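Local coordinates for protein alpha-1,3-glucanase (Paenibacillus glycanilyticus, PDB 6K0P) that probably hydrolyses the alpha-1,3-glycosidic bonds of alpha-1,3-glucan, as a glycoside hydrolase of family 87, at residues 439-448 with 457-465; 382-393 with 405-416. The protein carries 1 engineered substitution. All coordinates share one frame; numbering follows the deposited sequence.

Interaction 1 of 2, residues 439-448 with 457-465; sequences LDRTGGDFWT and NEYQNFGAI. With GLC (alpha-D-glucopyranose), chain C; GLC (alpha-D-glucopyranose), chain B.
Phe446 and Gln460 form an antiparallel hydrogen-bonded pair, Phe446 N donating to Gln460 O at 3.1 Å, where strands 443-446 and 460-462 run with axes 4.8 Å apart at closest approach and 163° between their directions. Asp445 and Asn461, the neighbouring non-hydrogen-bonded pair, send their side chains to one face of this ribbon, side by side. There Asp445 OD1 takes Asn461 ND2 on its anti side at 2.9 Å, and Asn457 ND2 reaches the same oxygen at 3.3 Å from above the same face of the carboxylate; the hydroxyl of Tyr489 adds a further bond. Asn457 OD1 closes an Asx turn by accepting from Tyr459 N, and on the opposite face of its carbonyl plane it accepts from Asn461 ND2, which fixes the rotation of both amides. The Tyr459 ring lies almost parallel to the Asp445 carboxylate and touches CB with its CD2 side. The ribbon is an antiparallel excursion on the parallel beta-helix expected of a pectate-lyase-like catalytic domain, and its other face serves a glycan pocket. On that face the extended Gln460 chain (chi2 174°) carries its amide to the sugar: OE1 accepts from O6 of the chain C glucose at 2.5 Å, while NE2 is shared between that glucose's ring O5 and Thr448 O, the latter 2.9 Å from NE2. The indole of Trp447 is sandwiched, with Phe446 CD2 against one face and O3 of the chain C glucose over the other, 3.6 Å from Trp447 CZ2. At its edge stands Phe462 CZ, 3.7 Å from Trp447 CD1. An alanine in place of Trp447 would remove the flat platform under the glucose and would probably leave the edge of the Phe446 ring and Phe462 CZ without their partner.

Interaction 2 of 2, residues 382-393 with 405-416; sequences NVRRAAAFAVYG and ADTLTYPGITIS. With ACY (acetic acid), chain K.
Phe389 to Tyr392 lie beside Ile413 to Ser416 in parallel register, strand axes 4.6 Å apart and only 5° from parallel, as successive coils of a parallel beta-helix do. The CA atoms keep a 24-residue register, from Asn382 opposite Asp406 to Tyr392 opposite Ser416, though sound strand pairing is confined to 389-392 with 413-416. The strand part is the tight one. Phe389 N, Thr414 N, Val391 N and Ser416 N donate in turn across the gap, and on one face apolar side chains lie next to apolar ones: Phe389 beside Ile413, Val391 beside Ile415. Val391 has CG1 lodged between its backbone N and carbonyl carbon (chi1 58°), a torsion that presents this methyl to Ile415 CG1 at 3.9 Å. Phe389 continues the apolar layer to Leu378 and Ala380, Ile415 to Ile465. In the loop after the corner at Asn382, about residues 384-387, the pairing opens; Arg385 CA and Thr409 CA are 5.5 Å apart, and a water bridges the gap, donating to Val383 O, which Leu408 N also reaches, and to Ala386 O (2.7 Å from the water), while accepting from Thr409 N. The partly exposed side begins here. Arg385, extended from CG to NE, meets an acetate, probably from the crystallisation liquor, edge-on in a two-pronged grip: NE donates to OXT at 2.8 Å with an almost straight N-H (170°), NH2 to O at 3.0 Å. The acetate methyl sits over one face of the Tyr410 ring, offset to its rim. Gly118 O and Leu120 O hold the other terminal nitrogen of Arg385. Beyond the ring, Tyr392, also hydrogen-bonded to Asp355, crosses Thr414 with CE1 near CG2, and a water that donates to Tyr392 OH at 2.9 Å lies 2.8 Å from Thr414 OG1.

Followed from the N terminus, the contacts come in series. Interaction 2 closes first: the chain leaves 382-393, completes the turn through 394-404 and returns as 405-416, one 24-residue coil further on. Interaction 1 opens later and closes the short loop 449-456 as a hairpin, so neither encloses nor crosses the other. Their centres are 9 Å apart and they touch directly: Arg441 NE forms a salt bridge to Asp406 OD1 at 2.8 Å, and Gly443 O probably accepts from Thr407 OG1. Strand 437-446 pairs in parallel with 397-407 and antiparallel with 409-416, while 465-469, after the hairpin, resumes the parallel stacking on 409-416.

Interaction 1 of 2, residues 439-448 with 457-465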
loop_
_atom_site.group_PDB
_atom_site.type_symbol
_atom_site.label_atom_id
_atom_site.label_comp_id
_atom_site.label_asym_id
_atom_site.label_seq_id
_atom_site.Cartn_x
_atom_site.Cartn_y
_atom_site.Cartn_z
ATOM N N LEU A 439 3.670 -10.389 8.147
ATOM C CA LEU A 439 2.459 -10.312 7.332
ATOM C C LEU A 439 1.287 -10.698 8.222
ATOM O O LEU A 439 1.180 -11.857 8.645
ATOM C CB LEU A 439 2.541 -11.240 6.119
ATOM C CG LEU A 439 3.726 -11.003 5.181
ATOM C CD1 LEU A 439 3.799 -12.113 4.140
ATOM C CD2 LEU A 439 3.641 -9.641 4.498
ATOM N N ASP A 440 0.410 -9.732 8.506
ATOM C CA ASP A 440 -0.706 -9.926 9.427
ATOM C C ASP A 440 -2.007 -9.928 8.643
ATOM O O ASP A 440 -2.324 -8.953 7.955
ATOM C CB ASP A 440 -0.764 -8.802 10.462
ATOM C CG ASP A 440 0.369 -8.858 11.463
ATOM O OD1 ASP A 440 1.077 -9.887 11.501
ATOM O OD2 ASP A 440 0.542 -7.869 12.218
ATOM N N ARG A 441 -2.763 -11.016 8.746
ATOM C CA ARG A 441 -4.098 -11.070 8.151
ATOM C C ARG A 441 -4.055 -10.780 6.649
ATOM O O ARG A 441 -4.822 -9.961 6.126
ATOM C CB ARG A 441 -5.082 -10.144 8.882
ATOM C CG ARG A 441 -5.254 -10.464 10.377
ATOM C CD ARG A 441 -6.048 -9.377 11.142
ATOM N NE ARG A 441 -5.443 -8.065 10.932
ATOM C CZ ARG A 441 -4.418 -7.584 11.629
ATOM N NH1 ARG A 441 -3.886 -8.287 12.626
ATOM N NH2 ARG A 441 -3.912 -6.396 11.323
ATOM N N THR A 442 -3.147 -11.462 5.948
ATOM C CA THR A 442 -3.003 -11.320 4.502
ATOM C C THR A 442 -3.522 -12.552 3.758
ATOM O O THR A 442 -3.720 -13.628 4.335
ATOM C CB THR A 442 -1.558 -10.997 4.093
ATOM O OG1 THR A 442 -0.707 -12.106 4.419
ATOM C CG2 THR A 442 -1.072 -9.739 4.814
ATOM N N GLY A 443 -3.743 -12.373 2.461
ATOM C CA GLY A 443 -4.498 -13.314 1.649
ATOM C C GLY A 443 -5.891 -12.783 1.341
ATOM O O GLY A 443 -6.275 -11.684 1.745
ATOM N N GLY A 444 -6.656 -13.596 0.625
ATOM C CA GLY A 444 -7.996 -13.204 0.240
ATOM C C GLY A 444 -8.495 -14.036 -0.928
ATOM O O GLY A 444 -7.867 -15.017 -1.333
ATOM N N ASP A 445 -9.659 -13.631 -1.436
ATOM C CA ASP A 445 -10.349 -14.306 -2.533
ATOM C C ASP A 445 -10.244 -13.485 -3.812
ATOM O O ASP A 445 -10.438 -12.265 -3.794
ATOM C CB ASP A 445 -11.851 -14.418 -2.240
ATOM C CG ASP A 445 -12.168 -15.316 -1.073
ATOM O OD1 ASP A 445 -11.499 -16.348 -0.900
ATOM O OD2 ASP A 445 -13.112 -14.989 -0.326
ATOM N N PHE A 446 -10.007 -14.164 -4.936
ATOM C CA PHE A 446 -10.001 -13.507 -6.243
ATOM C C PHE A 446 -10.124 -14.577 -7.325
ATOM O O PHE A 446 -9.927 -15.769 -7.068
ATOM C CB PHE A 446 -8.738 -12.646 -6.431
ATOM C CG PHE A 446 -8.941 -11.438 -7.318
ATOM C CD1 PHE A 446 -9.706 -10.368 -6.885
ATOM C CD2 PHE A 446 -8.354 -11.368 -8.576
ATOM C CE1 PHE A 446 -9.891 -9.251 -7.688
ATOM C CE2 PHE A 446 -8.537 -10.249 -9.390
ATOM C CZ PHE A 446 -9.304 -9.189 -8.938
ATOM N N TRP A 447 -10.439 -14.130 -8.549
ATOM C CA TRP A 447 -10.639 -15.023 -9.691
ATOM C C TRP A 447 -11.777 -16.010 -9.439
ATOM O O TRP A 447 -12.634 -15.775 -8.580
ATOM C CB TRP A 447 -9.335 -15.746 -10.073
ATOM C CG TRP A 447 -8.146 -14.827 -10.265
ATOM C CD1 TRP A 447 -6.995 -14.799 -9.520
ATOM C CD2 TRP A 447 -7.990 -13.824 -11.275
ATOM N NE1 TRP A 447 -6.139 -13.829 -10.001
ATOM C CE2 TRP A 447 -6.728 -13.221 -11.080
ATOM C CE3 TRP A 447 -8.799 -13.371 -12.323
ATOM C CZ2 TRP A 447 -6.263 -12.188 -11.887
ATOM C CZ3 TRP A 447 -8.329 -12.346 -13.128
ATOM C CH2 TRP A 447 -7.075 -11.767 -12.905
ATOM N N THR A 448 -11.803 -17.117 -10.189
ATOM C CA THR A 448 -12.829 -18.143 -10.047
ATOM C C THR A 448 -12.153 -19.499 -9.898
ATOM O O THR A 448 -11.012 -19.696 -10.326
ATOM C CB THR A 448 -13.792 -18.172 -11.247
ATOM O OG1 THR A 448 -13.061 -18.412 -12.460
ATOM C CG2 THR A 448 -14.534 -16.842 -11.350
ATOM N N ASN A 457 -15.261 -21.940 -1.749
ATOM C CA ASN A 457 -16.130 -20.858 -2.202
ATOM C C ASN A 457 -15.930 -20.699 -3.707
ATOM O O ASN A 457 -15.227 -21.492 -4.346
ATOM C CB ASN A 457 -15.904 -19.568 -1.404
ATOM C CG ASN A 457 -14.472 -19.038 -1.517
ATOM O OD1 ASN A 457 -13.804 -19.221 -2.532
ATOM N ND2 ASN A 457 -14.008 -18.371 -0.469
ATOM N N GLU A 458 -16.541 -19.667 -4.275
ATOM C CA GLU A 458 -16.530 -19.479 -5.717
ATOM C C GLU A 458 -15.221 -18.905 -6.240
ATOM O O GLU A 458 -15.082 -18.715 -7.457
ATOM C CB GLU A 458 -17.665 -18.540 -6.107
ATOM C CG GLU A 458 -17.550 -17.177 -5.435
ATOM C CD GLU A 458 -18.481 -17.013 -4.235
ATOM O OE1 GLU A 458 -18.317 -17.736 -3.214
ATOM O OE2 GLU A 458 -19.380 -16.143 -4.317
ATOM N N TYR A 459 -14.260 -18.629 -5.374
ATOM C CA TYR A 459 -13.048 -17.941 -5.780
ATOM C C TYR A 459 -11.846 -18.864 -5.678
ATOM O O TYR A 459 -11.891 -19.943 -5.070
ATOM C CB TYR A 459 -12.783 -16.753 -4.853
ATOM C CG TYR A 459 -13.890 -15.745 -4.736
ATOM C CD1 TYR A 459 -14.063 -14.772 -5.705
ATOM C CD2 TYR A 459 -14.729 -15.734 -3.624
ATOM C CE1 TYR A 459 -15.064 -13.815 -5.589
ATOM C CE2 TYR A 459 -15.734 -14.782 -3.498
ATOM C CZ TYR A 459 -15.889 -13.830 -4.483
ATOM O OH TYR A 459 -16.880 -12.877 -4.360
ATOM N N GLN A 460 -10.749 -18.410 -6.276
ATOM C CA GLN A 460 -9.445 -18.899 -5.858
ATOM C C GLN A 460 -9.072 -18.223 -4.545
ATOM O O GLN A 460 -9.551 -17.130 -4.231
ATOM C CB GLN A 460 -8.401 -18.646 -6.943
ATOM C CG GLN A 460 -8.550 -19.599 -8.132
ATOM C CD GLN A 460 -7.609 -19.260 -9.260
ATOM O OE1 GLN A 460 -6.424 -19.014 -9.028
ATOM N NE2 GLN A 460 -8.125 -19.217 -10.487
ATOM N N ASN A 461 -8.245 -18.907 -3.755
ATOM C CA ASN A 461 -8.006 -18.533 -2.367
ATOM C C ASN A 461 -6.513 -18.368 -2.163
ATOM O O ASN A 461 -5.742 -19.283 -2.466
ATOM C CB ASN A 461 -8.558 -19.616 -1.434
ATOM C CG ASN A 461 -9.993 -19.999 -1.781
ATOM O OD1 ASN A 461 -10.299 -21.172 -1.985
ATOM N ND2 ASN A 461 -10.874 -19.009 -1.860
ATOM N N PHE A 462 -6.105 -17.205 -1.658
ATOM C CA PHE A 462 -4.703 -16.807 -1.694
ATOM C C PHE A 462 -4.060 -16.802 -0.318
ATOM O O PHE A 462 -4.641 -16.299 0.648
ATOM C CB PHE A 462 -4.560 -15.478 -2.441
ATOM C CG PHE A 462 -4.837 -15.650 -3.881
ATOM C CD1 PHE A 462 -3.829 -16.071 -4.731
ATOM C CD2 PHE A 462 -6.135 -15.556 -4.369
ATOM C CE1 PHE A 462 -4.090 -16.331 -6.064
ATOM C CE2 PHE A 462 -6.407 -15.808 -5.698
ATOM C CZ PHE A 462 -5.389 -16.205 -6.549
ATOM N N GLY A 463 -2.862 -17.394 -0.239
ATOM C CA GLY A 463 -2.086 -17.408 0.978
ATOM C C GLY A 463 -1.372 -16.091 1.212
ATOM O O GLY A 463 -1.389 -15.180 0.382
ATOM N N ALA A 464 -0.723 -16.007 2.378
ATOM C CA ALA A 464 0.036 -14.807 2.725
ATOM C C ALA A 464 1.166 -14.559 1.738
ATOM O O ALA A 464 1.455 -13.404 1.389
ATOM C CB ALA A 464 0.594 -14.924 4.143
ATOM N N ILE A 465 1.835 -15.624 1.296
ATOM C CA ILE A 465 2.827 -15.553 0.229
ATOM C C ILE A 465 2.422 -16.553 -0.836
ATOM O O ILE A 465 2.198 -17.736 -0.535
ATOM C CB ILE A 465 4.258 -15.845 0.723
ATOM C CG1 ILE A 465 4.631 -14.896 1.866
ATOM C CG2 ILE A 465 5.263 -15.720 -0.445
ATOM C CD1 ILE A 465 6.060 -15.078 2.390
HETATM C C1 GLC C . -7.048 -17.499 -13.510
HETATM C C2 GLC C . -6.775 -16.186 -14.177
HETATM C C3 GLC C . -5.307 -15.889 -14.345
HETATM C C4 GLC C . -4.635 -16.083 -13.013
HETATM C C5 GLC C . -4.858 -17.523 -12.603
HETATM C C6 GLC C . -4.236 -17.778 -11.259
HETATM O O1 GLC C . -6.796 -18.426 -14.384
HETATM O O2 GLC C . -7.441 -16.111 -15.425
HETATM O O3 GLC C . -5.247 -14.496 -14.519
HETATM O O4 GLC C . -3.237 -15.812 -13.085
HETATM O O5 GLC C . -6.220 -17.761 -12.439
HETATM O O6 GLC C . -4.527 -19.039 -10.727
HETATM C C1 GLC B . -4.298 -14.153 -15.562
HETATM C C2 GLC B . -4.254 -12.630 -15.644
HETATM C C3 GLC B . -5.479 -12.105 -16.377
HETATM C C4 GLC B . -5.635 -12.813 -17.717
HETATM C C5 GLC B . -5.580 -14.331 -17.559
HETATM C C6 GLC B . -5.559 -15.013 -18.923
HETATM O O2 GLC B . -4.177 -12.071 -14.350
HETATM O O3 GLC B . -5.344 -10.714 -16.574
HETATM O O4 GLC B . -6.863 -12.445 -18.308
HETATM O O5 GLC B . -4.421 -14.720 -16.854
HETATM O O6 GLC B . -5.453 -16.409 -18.751
HETATM O O HOH W 1 -4.121 -16.372 3.340
#

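Interaction 2 of 2, residues 382-393 with 405-416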
loop_
_atom_site.group_PDB
_atom_site.type_symbol
_atom_site.label_atom_id
_atom_site.label_comp_id
_atom_site.label_asym_id
_atom_site.label_seq_id
_atom_site.Cartn_x
_atom_site.Cartn_y
_atom_site.Cartn_z
ATOM N N ASN A 382 -3.865 -2.314 4.615
ATOM C CA ASN A 382 -5.174 -2.005 4.045
ATOM C C ASN A 382 -5.096 -1.956 2.521
ATOM O O ASN A 382 -5.482 -0.972 1.879
ATOM C CB ASN A 382 -5.736 -0.696 4.605
ATOM C CG ASN A 382 -6.192 -0.814 6.041
ATOM O OD1 ASN A 382 -5.723 -0.077 6.903
ATOM N ND2 ASN A 382 -7.130 -1.725 6.311
ATOM N N VAL A 383 -4.559 -3.023 1.936
ATOM C CA VAL A 383 -4.413 -3.098 0.486
ATOM C C VAL A 383 -5.790 -3.408 -0.084
ATOM O O VAL A 383 -6.339 -4.489 0.150
ATOM C CB VAL A 383 -3.398 -4.167 0.076
ATOM C CG1 VAL A 383 -3.095 -4.018 -1.403
ATOM C CG2 VAL A 383 -2.115 -4.036 0.899
ATOM N N ARG A 384 -6.355 -2.462 -0.825
ATOM C CA ARG A 384 -7.762 -2.561 -1.196
ATOM C C ARG A 384 -8.008 -3.508 -2.364
ATOM O O ARG A 384 -9.160 -3.873 -2.623
ATOM C CB ARG A 384 -8.325 -1.164 -1.453
ATOM C CG ARG A 384 -8.157 -0.251 -0.233
ATOM C CD ARG A 384 -8.981 1.011 -0.363
ATOM N NE ARG A 384 -8.381 1.989 -1.263
ATOM C CZ ARG A 384 -8.898 3.193 -1.471
ATOM N NH1 ARG A 384 -10.024 3.539 -0.858
ATOM N NH2 ARG A 384 -8.298 4.046 -2.288
ATOM N N ARG A 385 -6.954 -3.907 -3.070
ATOM C CA ARG A 385 -7.012 -4.925 -4.107
ATOM C C ARG A 385 -5.574 -5.325 -4.392
ATOM O O ARG A 385 -4.684 -4.476 -4.330
ATOM C CB ARG A 385 -7.665 -4.365 -5.383
ATOM C CG ARG A 385 -7.616 -5.315 -6.563
ATOM C CD ARG A 385 -8.124 -4.638 -7.812
ATOM N NE ARG A 385 -7.936 -5.496 -8.974
ATOM C CZ ARG A 385 -8.639 -5.377 -10.087
ATOM N NH1 ARG A 385 -9.568 -4.429 -10.182
ATOM N NH2 ARG A 385 -8.413 -6.207 -11.100
ATOM N N ALA A 386 -5.352 -6.614 -4.679
ATOM C CA ALA A 386 -4.026 -7.150 -4.996
ATOM C C ALA A 386 -3.114 -7.188 -3.767
ATOM O O ALA A 386 -3.608 -7.265 -2.636
ATOM C CB ALA A 386 -3.404 -6.470 -6.225
ATOM N N ALA A 387 -1.794 -7.195 -3.955
ATOM C CA ALA A 387 -0.898 -7.584 -2.872
ATOM C C ALA A 387 -0.232 -6.377 -2.217
ATOM O O ALA A 387 -0.122 -5.299 -2.805
ATOM C CB ALA A 387 0.178 -8.558 -3.382
ATOM N N ALA A 388 0.233 -6.574 -0.979
ATOM C CA ALA A 388 1.056 -5.547 -0.343
ATOM C C ALA A 388 2.378 -5.371 -1.082
ATOM O O ALA A 388 2.828 -4.242 -1.318
ATOM C CB ALA A 388 1.278 -5.894 1.133
ATOM N N PHE A 389 3.013 -6.477 -1.462
ATOM C CA PHE A 389 4.292 -6.465 -2.158
ATOM C C PHE A 389 4.208 -7.478 -3.288
ATOM O O PHE A 389 3.702 -8.582 -3.089
ATOM C CB PHE A 389 5.435 -6.848 -1.196
ATOM C CG PHE A 389 5.493 -5.988 0.028
ATOM C CD1 PHE A 389 6.117 -4.745 -0.016
ATOM C CD2 PHE A 389 4.899 -6.400 1.216
ATOM C CE1 PHE A 389 6.144 -3.932 1.103
ATOM C CE2 PHE A 389 4.929 -5.592 2.341
ATOM C CZ PHE A 389 5.561 -4.359 2.283
ATOM N N ALA A 390 4.690 -7.109 -4.473
ATOM C CA ALA A 390 4.590 -8.010 -5.613
ATOM C C ALA A 390 5.844 -7.920 -6.460
ATOM O O ALA A 390 6.281 -6.821 -6.824
ATOM C CB ALA A 390 3.358 -7.693 -6.468
ATOM N N VAL A 391 6.408 -9.079 -6.788
ATOM C CA VAL A 391 7.588 -9.146 -7.640
ATOM C C VAL A 391 7.293 -10.102 -8.787
ATOM O O VAL A 391 6.950 -11.271 -8.562
ATOM C CB VAL A 391 8.861 -9.522 -6.857
ATOM C CG1 VAL A 391 8.722 -10.847 -6.135
ATOM C CG2 VAL A 391 10.085 -9.513 -7.771
ATOM N N TYR A 392 7.386 -9.592 -10.008
ATOM C CA TYR A 392 7.084 -10.340 -11.219
ATOM C C TYR A 392 8.390 -10.485 -11.990
ATOM O O TYR A 392 8.798 -9.574 -12.719
ATOM C CB TYR A 392 6.023 -9.603 -12.033
ATOM C CG TYR A 392 4.736 -9.310 -11.276
ATOM C CD1 TYR A 392 3.724 -10.261 -11.181
ATOM C CD2 TYR A 392 4.536 -8.076 -10.660
ATOM C CE1 TYR A 392 2.544 -9.986 -10.496
ATOM C CE2 TYR A 392 3.361 -7.795 -9.981
ATOM C CZ TYR A 392 2.377 -8.748 -9.896
ATOM O OH TYR A 392 1.213 -8.470 -9.207
ATOM N N GLY A 393 9.054 -11.632 -11.821
ATOM C CA GLY A 393 10.343 -11.863 -12.457
ATOM C C GLY A 393 11.429 -10.951 -11.904
ATOM O O GLY A 393 11.285 -10.303 -10.868
ATOM N N ALA A 405 -0.162 -5.929 5.873
ATOM C CA ALA A 405 -1.316 -6.334 6.671
ATOM C C ALA A 405 -2.622 -5.982 5.977
ATOM O O ALA A 405 -2.717 -4.987 5.249
ATOM C CB ALA A 405 -1.297 -5.721 8.081
ATOM N N ASP A 406 -3.634 -6.816 6.232
ATOM C CA ASP A 406 -5.029 -6.504 5.915
ATOM C C ASP A 406 -5.242 -6.267 4.417
ATOM O O ASP A 406 -5.658 -5.196 3.978
ATOM C CB ASP A 406 -5.547 -5.356 6.793
ATOM C CG ASP A 406 -5.632 -5.755 8.246
ATOM O OD1 ASP A 406 -6.133 -6.868 8.508
ATOM O OD2 ASP A 406 -5.183 -4.972 9.115
ATOM N N THR A 407 -4.949 -7.308 3.640
ATOM C CA THR A 407 -5.251 -7.320 2.216
ATOM C C THR A 407 -6.698 -7.748 1.993
ATOM O O THR A 407 -7.178 -8.707 2.607
ATOM C CB THR A 407 -4.348 -8.342 1.534
ATOM O OG1 THR A 407 -4.404 -9.557 2.281
ATOM C CG2 THR A 407 -2.904 -7.843 1.529
ATOM N N LEU A 408 -7.389 -7.055 1.082
ATOM C CA LEU A 408 -8.777 -7.422 0.816
ATOM C C LEU A 408 -8.920 -8.656 -0.070
ATOM O O LEU A 408 -9.867 -9.425 0.121
ATOM C CB LEU A 408 -9.551 -6.251 0.219
ATOM C CG LEU A 408 -9.778 -5.084 1.177
ATOM C CD1 LEU A 408 -10.772 -4.107 0.562
ATOM C CD2 LEU A 408 -10.265 -5.556 2.554
ATOM N N THR A 409 -8.033 -8.857 -1.065
ATOM C CA THR A 409 -8.280 -9.872 -2.094
ATOM C C THR A 409 -7.101 -10.770 -2.461
ATOM O O THR A 409 -7.274 -11.631 -3.328
ATOM C CB THR A 409 -8.767 -9.233 -3.409
ATOM O OG1 THR A 409 -7.704 -8.445 -3.966
ATOM C CG2 THR A 409 -9.997 -8.367 -3.200
ATOM N N TYR A 410 -5.914 -10.600 -1.864
ATOM C CA TYR A 410 -4.751 -11.228 -2.493
ATOM C C TYR A 410 -3.630 -11.389 -1.458
ATOM O O TYR A 410 -3.813 -11.013 -0.290
ATOM C CB TYR A 410 -4.368 -10.326 -3.680
ATOM C CG TYR A 410 -3.978 -11.019 -4.978
ATOM C CD1 TYR A 410 -4.767 -12.031 -5.499
ATOM C CD2 TYR A 410 -2.806 -10.686 -5.656
ATOM C CE1 TYR A 410 -4.439 -12.660 -6.678
ATOM C CE2 TYR A 410 -2.470 -11.314 -6.846
ATOM C CZ TYR A 410 -3.284 -12.300 -7.350
ATOM O OH TYR A 410 -2.925 -12.914 -8.527
ATOM N N PRO A 411 -2.479 -11.960 -1.828
ATOM C CA PRO A 411 -1.426 -12.228 -0.840
ATOM C C PRO A 411 -0.837 -10.975 -0.216
ATOM O O PRO A 411 -0.942 -9.859 -0.740
ATOM C CB PRO A 411 -0.342 -12.922 -1.675
ATOM C CG PRO A 411 -1.086 -13.580 -2.765
ATOM C CD PRO A 411 -2.184 -12.623 -3.109
ATOM N N GLY A 412 -0.167 -11.192 0.919
ATOM C CA GLY A 412 0.781 -10.202 1.397
ATOM C C GLY A 412 1.925 -9.992 0.421
ATOM O O GLY A 412 2.323 -8.853 0.159
ATOM N N ILE A 413 2.483 -11.086 -0.113
ATOM C CA ILE A 413 3.579 -11.042 -1.079
ATOM C C ILE A 413 3.250 -11.978 -2.233
ATOM O O ILE A 413 3.045 -13.181 -2.020
ATOM C CB ILE A 413 4.937 -11.428 -0.461
ATOM C CG1 ILE A 413 5.226 -10.581 0.785
ATOM C CG2 ILE A 413 6.044 -11.264 -1.504
ATOM C CD1 ILE A 413 6.539 -10.947 1.456
ATOM N N THR A 414 3.200 -11.431 -3.448
ATOM C CA THR A 414 3.078 -12.215 -4.671
ATOM C C THR A 414 4.457 -12.343 -5.297
ATOM O O THR A 414 5.145 -11.335 -5.497
ATOM C CB THR A 414 2.140 -11.516 -5.657
ATOM O OG1 THR A 414 0.805 -11.564 -5.154
ATOM C CG2 THR A 414 2.178 -12.198 -7.036
ATOM N N ILE A 415 4.861 -13.579 -5.597
ATOM C CA ILE A 415 6.115 -13.875 -6.287
ATOM C C ILE A 415 5.708 -14.685 -7.508
ATOM O O ILE A 415 5.319 -15.850 -7.371
ATOM C CB ILE A 415 7.073 -14.667 -5.380
ATOM C CG1 ILE A 415 7.359 -13.877 -4.098
ATOM C CG2 ILE A 415 8.393 -14.978 -6.100
ATOM C CD1 ILE A 415 8.129 -14.659 -3.024
ATOM N N SER A 416 5.766 -14.075 -8.693
ATOM C CA SER A 416 5.087 -14.633 -9.862
ATOM C C SER A 416 5.949 -14.562 -11.109
ATOM O O SER A 416 6.527 -13.512 -11.410
ATOM C CB SER A 416 3.784 -13.870 -10.135
ATOM O OG SER A 416 3.235 -14.256 -11.388
HETATM C C ACY K . -5.784 -8.241 -9.639
HETATM O O ACY K . -6.051 -7.967 -10.869
HETATM O OXT ACY K . -6.200 -7.629 -8.667
HETATM C CH3 ACY K . -4.872 -9.451 -9.482
HETATM O O HOH W 2 -8.020 -3.609 4.026
HETATM O O HOH W 3 -5.999 -6.864 -1.528
HETATM O O HOH W 4 -0.093 -9.388 -6.760
#